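Methylmalonyl-CoA carboxyltransferase 12S subunit (Propionibacterium freudenreichii, PDB 1ON3) catalyses transfer of the carboxyl group of methylmalonyl-CoA to the biotin of the 1.3S subunit, and forms the hexameric core of the transcarboxylase complex. Local coordinates at residues E[66-71]-E[81-86]; E[140-143]-E[149-152]. All coordinates share one frame; numbering follows the deposited sequence.

Interaction 1. Residues E[66-71]-E[81-86]; sequences RKHRTT and PADGVV
Asp83 reaches from the turn before strand 85-92 to His68 in the loop that follows strand 60-62. Its CB points toward segment 66-71. CG lies anti to the backbone N (chi1 -152°), which carries the carboxylate across to the CB of His68. Asp83 OD2 makes the closest approach, 3.5 Å from His68 CB. CG and OD1 of Asp83 stand a little farther from the same carbon. Asp83 OD2 also forms a salt bridge with Arg143 and accepts a hydrogen bond from a water at 3.0 Å.

That water is shared. It accepts from His68 N at 2.9 Å, and it meets ND1 of His68 in the plane of the ring. CG of His68 sits between the backbone N and the carbonyl carbon (chi1 70°), and a chi2 of -76° turns ND1 to the water that its own N also binds. The far side of the ring is fixed too, as NE2 is hydrogen-bonded to the carbonyl of Met75. ND1 of His68 stays 4.3 Å from Asp83 OD2, so the water spans this gap.

A second water bridges the backbones. It donates to Arg66 O at 2.7 Å and accepts from Ala82 N at 2.8 Å. The two segments are therefore joined largely through water. Within 81-86 the chain turns tightly, with Gly84 N bonded to Pro81 O.

Helix 113-129 lines this contact: Arg66 and Asp83 both touch Thr114, and Arg66 pairs with Glu121. Beyond the turn, the chain enters strand 85-92 beside strand 95-102.

Interaction 2. Residues E[140-143]-E[149-152]; sequences GGAR and DSLS. With MCA (methylmalonyl-coenzyme A), chain T.
Ser150, on helix 147-164, turns its hydroxyl to the backbone of the loop just before the helix. Its OG lies 2.9 Å from Arg143 O, a hydrogen-bonding distance. The same hydroxyl also lies within hydrogen-bonding reach of the carbonyl of Gly147. OG sits between the backbone N and the carbonyl carbon of its own residue (chi1 51°), and this leaves it facing the loop.

The tight part is small and buried. The methyl of Ala142 lies between the helix and the ligand. Ala142 CB rests 3.7 Å from Ser150 OG on one side. On the other, Ala142 CB is 3.4 Å from the thioester oxygen OS1 of methylmalonyl-CoA. CB of Ser150 lies 3.6 Å from Arg143 O. Val438 of a neighbouring subunit packs on both Ala142 and Ser150, so the subunit interface covers this spot.

The contact is looser along the rest of Arg143. Its CB stays 4.4 Å from CB of Ser150. The side chain runs straight to CD, bends at chi3 (-65°) and leads away from the helix. The guanidinium is held by other residues: NH1 pairs with Asp83 and Glu146, and NE bonds to Ser110.

Methylmalonyl-CoA lies against the loop. Its adenine N6 donates to Gly140 O at 3.0 Å and to Ala142 O at 2.9 Å, so two carbonyls grip one amino group. At the other end of the ligand, the thioester carbonyl OS1 accepts from Ala142 N at 3.1 Å, with an N-H...O angle of 154°. Gly181 N of the same chain and Gly413 N of a neighbouring subunit also bond to the ligand. The bond from Ala142 N to the thioester oxygen is consistent with part of the oxyanion hole of the crotonase-like fold, which in this family holds a bent CoA.

In the fold
Interaction 1 comes first along the chain and is closed before interaction 2 begins. Their centres are 13 Å apart, on the same side of the chain's centre, and both belong to the N-terminal half of the carboxyltransferase. They adjoin the same mixed sheet. Segment 81-86 leads into strand 85-92, while segment 140-143 follows strand 133-139; strand 95-102 lies between these two strands. The salt bridge from Asp83 OD2 to Arg143 NH1, 2.7 Å long, joins the contacts directly. Thr70 also packs on Asp149. Interaction 1 probably acts as a second shell, with Asp83 helping to position Arg143 of the CoA pocket.

Interaction 1. Residues E[66-71]-E[81-86]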
loop_
_atom_site.group_PDB
_atom_site.type_symbol
_atom_site.label_atom_id
_atom_site.label_comp_id
_atom_site.label_asym_id
_atom_site.label_seq_id
_atom_site.Cartn_x
_atom_site.Cartn_y
_atom_site.Cartn_z
ATOM N N ARG E 66 33.079 11.191 22.570
ATOM C CA ARG E 66 31.993 12.172 22.659
ATOM C C ARG E 66 32.060 12.890 24.007
ATOM O O ARG E 66 32.339 12.264 25.028
ATOM C CB ARG E 66 30.639 11.467 22.521
ATOM C CG ARG E 66 29.438 12.392 22.450
ATOM C CD ARG E 66 29.307 13.049 21.091
ATOM N NE ARG E 66 28.034 13.752 20.960
ATOM C CZ ARG E 66 26.940 13.239 20.403
ATOM N NH1 ARG E 66 26.943 12.006 19.905
ATOM N NH2 ARG E 66 25.833 13.958 20.360
ATOM N N LYS E 67 31.772 14.193 24.019
ATOM C CA LYS E 67 31.847 14.963 25.258
ATOM C C LYS E 67 30.653 15.856 25.494
ATOM O O LYS E 67 30.067 16.383 24.550
ATOM C CB LYS E 67 33.097 15.842 25.254
ATOM C CG LYS E 67 34.399 15.084 25.320
ATOM C CD LYS E 67 35.556 16.073 25.365
ATOM C CE LYS E 67 36.904 15.371 25.374
ATOM N NZ LYS E 67 38.007 16.378 25.344
ATOM N N HIS E 68 30.315 16.045 26.767
ATOM C CA HIS E 68 29.205 16.897 27.152
ATOM C C HIS E 68 29.505 18.338 26.741
ATOM O O HIS E 68 30.666 18.739 26.644
ATOM C CB HIS E 68 28.982 16.843 28.668
ATOM C CG HIS E 68 30.063 17.510 29.470
ATOM N ND1 HIS E 68 31.298 16.934 29.684
ATOM C CD2 HIS E 68 30.088 18.699 30.115
ATOM C CE1 HIS E 68 32.035 17.738 30.430
ATOM N NE2 HIS E 68 31.324 18.817 30.705
ATOM N N ARG E 69 28.452 19.108 26.510
ATOM C CA ARG E 69 28.586 20.496 26.107
ATOM C C ARG E 69 28.029 21.450 27.168
ATOM O O ARG E 69 28.062 22.672 26.993
ATOM C CB ARG E 69 27.855 20.722 24.783
ATOM C CG ARG E 69 28.389 19.895 23.638
ATOM C CD ARG E 69 27.687 20.247 22.342
ATOM N NE ARG E 69 27.886 21.650 21.981
ATOM C CZ ARG E 69 27.238 22.262 20.994
ATOM N NH1 ARG E 69 26.352 21.592 20.273
ATOM N NH2 ARG E 69 27.465 23.546 20.736
ATOM N N THR E 70 27.514 20.892 28.259
ATOM C CA THR E 70 26.945 21.699 29.337
ATOM C C THR E 70 28.083 22.438 30.056
ATOM O O THR E 70 29.217 21.973 30.069
ATOM C CB THR E 70 26.184 20.798 30.333
ATOM O OG1 THR E 70 26.975 19.634 30.609
ATOM C CG2 THR E 70 24.832 20.365 29.749
ATOM N N THR E 71 27.785 23.580 30.664
ATOM C CA THR E 71 28.832 24.337 31.332
ATOM C C THR E 71 28.508 24.772 32.757
ATOM O O THR E 71 29.414 24.988 33.564
ATOM C CB THR E 71 29.202 25.587 30.503
ATOM O OG1 THR E 71 28.021 26.358 30.255
ATOM C CG2 THR E 71 29.815 25.178 29.160
ATOM N N PRO E 81 34.395 11.122 30.930
ATOM C CA PRO E 81 34.641 10.136 29.866
ATOM C C PRO E 81 33.374 9.502 29.261
ATOM O O PRO E 81 32.564 8.917 29.984
ATOM C CB PRO E 81 35.524 9.098 30.557
ATOM C CG PRO E 81 36.290 9.921 31.570
ATOM C CD PRO E 81 35.219 10.835 32.124
ATOM N N ALA E 82 33.228 9.618 27.938
ATOM C CA ALA E 82 32.089 9.061 27.196
ATOM C C ALA E 82 30.744 9.573 27.700
ATOM O O ALA E 82 29.680 9.060 27.320
ATOM C CB ALA E 82 32.121 7.526 27.278
ATOM N N ASP E 83 30.812 10.631 28.501
ATOM C CA ASP E 83 29.664 11.231 29.181
ATOM C C ASP E 83 28.934 10.197 30.043
ATOM O O ASP E 83 27.731 10.309 30.302
ATOM C CB ASP E 83 28.651 11.910 28.256
ATOM C CG ASP E 83 27.923 13.026 28.983
ATOM O OD1 ASP E 83 26.755 13.356 28.693
ATOM O OD2 ASP E 83 28.567 13.580 29.892
ATOM N N GLY E 84 29.679 9.195 30.494
ATOM C CA GLY E 84 29.109 8.189 31.364
ATOM C C GLY E 84 28.367 7.017 30.744
ATOM O O GLY E 84 27.729 6.275 31.477
ATOM N N VAL E 85 28.408 6.851 29.422
ATOM C CA VAL E 85 27.746 5.693 28.815
ATOM C C VAL E 85 28.573 5.149 27.648
ATOM O O VAL E 85 29.139 5.910 26.857
ATOM C CB VAL E 85 26.309 6.029 28.326
ATOM C CG1 VAL E 85 26.361 6.836 27.021
ATOM C CG2 VAL E 85 25.506 4.723 28.123
ATOM N N VAL E 86 28.677 3.827 27.571
ATOM C CA VAL E 86 29.435 3.174 26.503
ATOM C C VAL E 86 28.396 2.600 25.557
ATOM O O VAL E 86 27.578 1.779 25.964
ATOM C CB VAL E 86 30.330 2.044 27.061
ATOM C CG1 VAL E 86 31.197 1.462 25.939
ATOM C CG2 VAL E 86 31.216 2.592 28.179
HETATM O O HOH W 1 34.621 11.150 26.063
HETATM O O HOH W 2 31.230 14.149 28.701
#

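Interaction 2. Residues E[140-143]-E[149-152]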
loop_
_atom_site.group_PDB
_atom_site.type_symbol
_atom_site.label_atom_id
_atom_site.label_comp_id
_atom_site.label_asym_id
_atom_site.label_seq_id
_atom_site.Cartn_x
_atom_site.Cartn_y
_atom_site.Cartn_z
ATOM N N GLY E 140 22.414 7.377 38.907
ATOM C CA GLY E 140 21.756 8.173 39.930
ATOM C C GLY E 140 20.639 9.029 39.342
ATOM O O GLY E 140 20.093 9.900 40.023
ATOM N N GLY E 141 20.298 8.785 38.077
ATOM C CA GLY E 141 19.236 9.547 37.429
ATOM C C GLY E 141 19.711 10.706 36.552
ATOM O O GLY E 141 20.872 10.764 36.162
ATOM N N ALA E 142 18.817 11.637 36.235
ATOM C CA ALA E 142 19.190 12.776 35.397
ATOM C C ALA E 142 20.308 13.565 36.081
ATOM O O ALA E 142 20.251 13.813 37.284
ATOM C CB ALA E 142 17.978 13.675 35.154
ATOM N N ARG E 143 21.334 13.942 35.321
ATOM C CA ARG E 143 22.454 14.693 35.891
ATOM C C ARG E 143 21.932 16.044 36.373
ATOM O O ARG E 143 21.612 16.933 35.575
ATOM C CB ARG E 143 23.547 14.892 34.851
ATOM C CG ARG E 143 24.858 15.444 35.428
ATOM C CD ARG E 143 25.946 15.463 34.361
ATOM N NE ARG E 143 26.325 14.123 33.910
ATOM C CZ ARG E 143 26.974 13.875 32.774
ATOM N NH1 ARG E 143 27.310 14.872 31.961
ATOM N NH2 ARG E 143 27.319 12.633 32.460
ATOM N N ASP E 149 18.324 20.473 30.825
ATOM C CA ASP E 149 18.985 19.836 29.696
ATOM C C ASP E 149 18.988 18.312 29.845
ATOM O O ASP E 149 18.725 17.586 28.883
ATOM C CB ASP E 149 20.425 20.340 29.546
ATOM C CG ASP E 149 20.488 21.802 29.159
ATOM O OD1 ASP E 149 19.545 22.287 28.486
ATOM O OD2 ASP E 149 21.485 22.458 29.520
ATOM N N SER E 150 19.295 17.808 31.036
ATOM C CA SER E 150 19.291 16.358 31.213
ATOM C C SER E 150 17.834 15.888 31.239
ATOM O O SER E 150 17.538 14.755 30.876
ATOM C CB SER E 150 20.028 15.959 32.497
ATOM O OG SER E 150 19.555 16.680 33.613
ATOM N N LEU E 151 16.928 16.780 31.646
ATOM C CA LEU E 151 15.494 16.474 31.687
ATOM C C LEU E 151 15.057 16.134 30.257
ATOM O O LEU E 151 14.432 15.104 30.013
ATOM C CB LEU E 151 14.713 17.697 32.165
ATOM C CG LEU E 151 13.364 17.616 32.890
ATOM C CD1 LEU E 151 12.539 18.836 32.490
ATOM C CD2 LEU E 151 12.629 16.328 32.580
ATOM N N SER E 152 15.396 17.013 29.316
ATOM C CA SER E 152 15.045 16.818 27.911
ATOM C C SER E 152 15.655 15.526 27.352
ATOM O O SER E 152 15.061 14.875 26.504
ATOM C CB SER E 152 15.519 18.022 27.086
ATOM O OG SER E 152 15.178 17.882 25.717
HETATM C C8 MCA T . 24.534 10.604 41.884
HETATM N N9 MCA T . 25.523 11.560 41.633
HETATM C C4 MCA T . 24.885 12.521 40.866
HETATM C C5 MCA T . 23.556 12.062 40.712
HETATM N N7 MCA T . 23.360 10.857 41.362
HETATM N N3 MCA T . 25.416 13.699 40.338
HETATM C C2 MCA T . 24.484 14.417 39.619
HETATM N N1 MCA T . 23.171 14.070 39.403
HETATM C C6 MCA T . 22.666 12.887 39.938
HETATM N N6 MCA T . 21.385 12.588 39.698
HETATM C "C1'" MCA T . 26.832 11.635 41.997
HETATM C "C2'" MCA T . 26.920 11.873 43.508
HETATM O "O2'" MCA T . 26.831 13.236 43.815
HETATM C "C3'" MCA T . 28.227 11.197 43.841
HETATM O "O3'" MCA T . 29.290 12.120 43.676
HETATM C "C4'" MCA T . 28.344 10.003 42.875
HETATM O "O4'" MCA T . 27.465 10.379 41.747
HETATM C "C5'" MCA T . 27.810 8.598 43.364
HETATM O "O5'" MCA T . 27.360 8.748 44.473
HETATM P P1 MCA T . 27.249 8.411 45.815
HETATM O O11 MCA T . 26.429 9.228 46.545
HETATM O O12 MCA T . 28.567 8.484 46.018
HETATM O O6 MCA T . 26.571 6.945 46.092
HETATM P P2 MCA T . 25.903 5.836 46.403
HETATM O O21 MCA T . 26.139 6.183 47.724
HETATM O O22 MCA T . 26.195 4.611 45.774
HETATM O O7 MCA T . 24.377 6.238 46.121
HETATM C CPB MCA T . 23.949 6.583 45.053
HETATM C CPA MCA T . 22.534 7.028 44.725
HETATM C CP7 MCA T . 22.730 8.483 45.209
HETATM C CP9 MCA T . 21.447 6.133 45.365
HETATM C CP8 MCA T . 22.366 6.940 43.187
HETATM O OP3 MCA T . 23.632 9.098 44.616
HETATM C CP6 MCA T . 21.681 9.436 45.138
HETATM O OP2 MCA T . 20.564 9.137 45.700
HETATM N NP2 MCA T . 21.880 10.702 44.403
HETATM C CP5 MCA T . 20.692 11.221 43.812
HETATM C CP4 MCA T . 19.428 10.874 43.241
HETATM C CP3 MCA T . 18.516 11.773 42.555
HETATM O OP1 MCA T . 18.307 12.812 43.402
HETATM N NP1 MCA T . 17.810 11.806 41.268
HETATM C CP2 MCA T . 17.027 13.002 41.128
HETATM C CP1 MCA T . 16.517 13.009 39.750
HETATM P P3 MCA T . 30.907 12.270 43.949
HETATM O O31 MCA T . 30.612 12.265 45.418
HETATM O O32 MCA T . 31.328 13.623 43.454
HETATM O O33 MCA T . 31.835 11.138 43.588
HETATM S S MCA T . 15.637 14.196 39.345
HETATM C CS1 MCA T . 15.614 13.339 37.952
HETATM O OS1 MCA T . 16.132 12.255 37.562
HETATM C CS2 MCA T . 14.281 13.175 37.546
HETATM C CS3 MCA T . 13.951 13.655 36.357
HETATM C CS4 MCA T . 13.006 12.462 38.085
HETATM O OS4 MCA T . 11.872 12.831 37.775
HETATM O OS5 MCA T . 13.222 11.522 38.838
#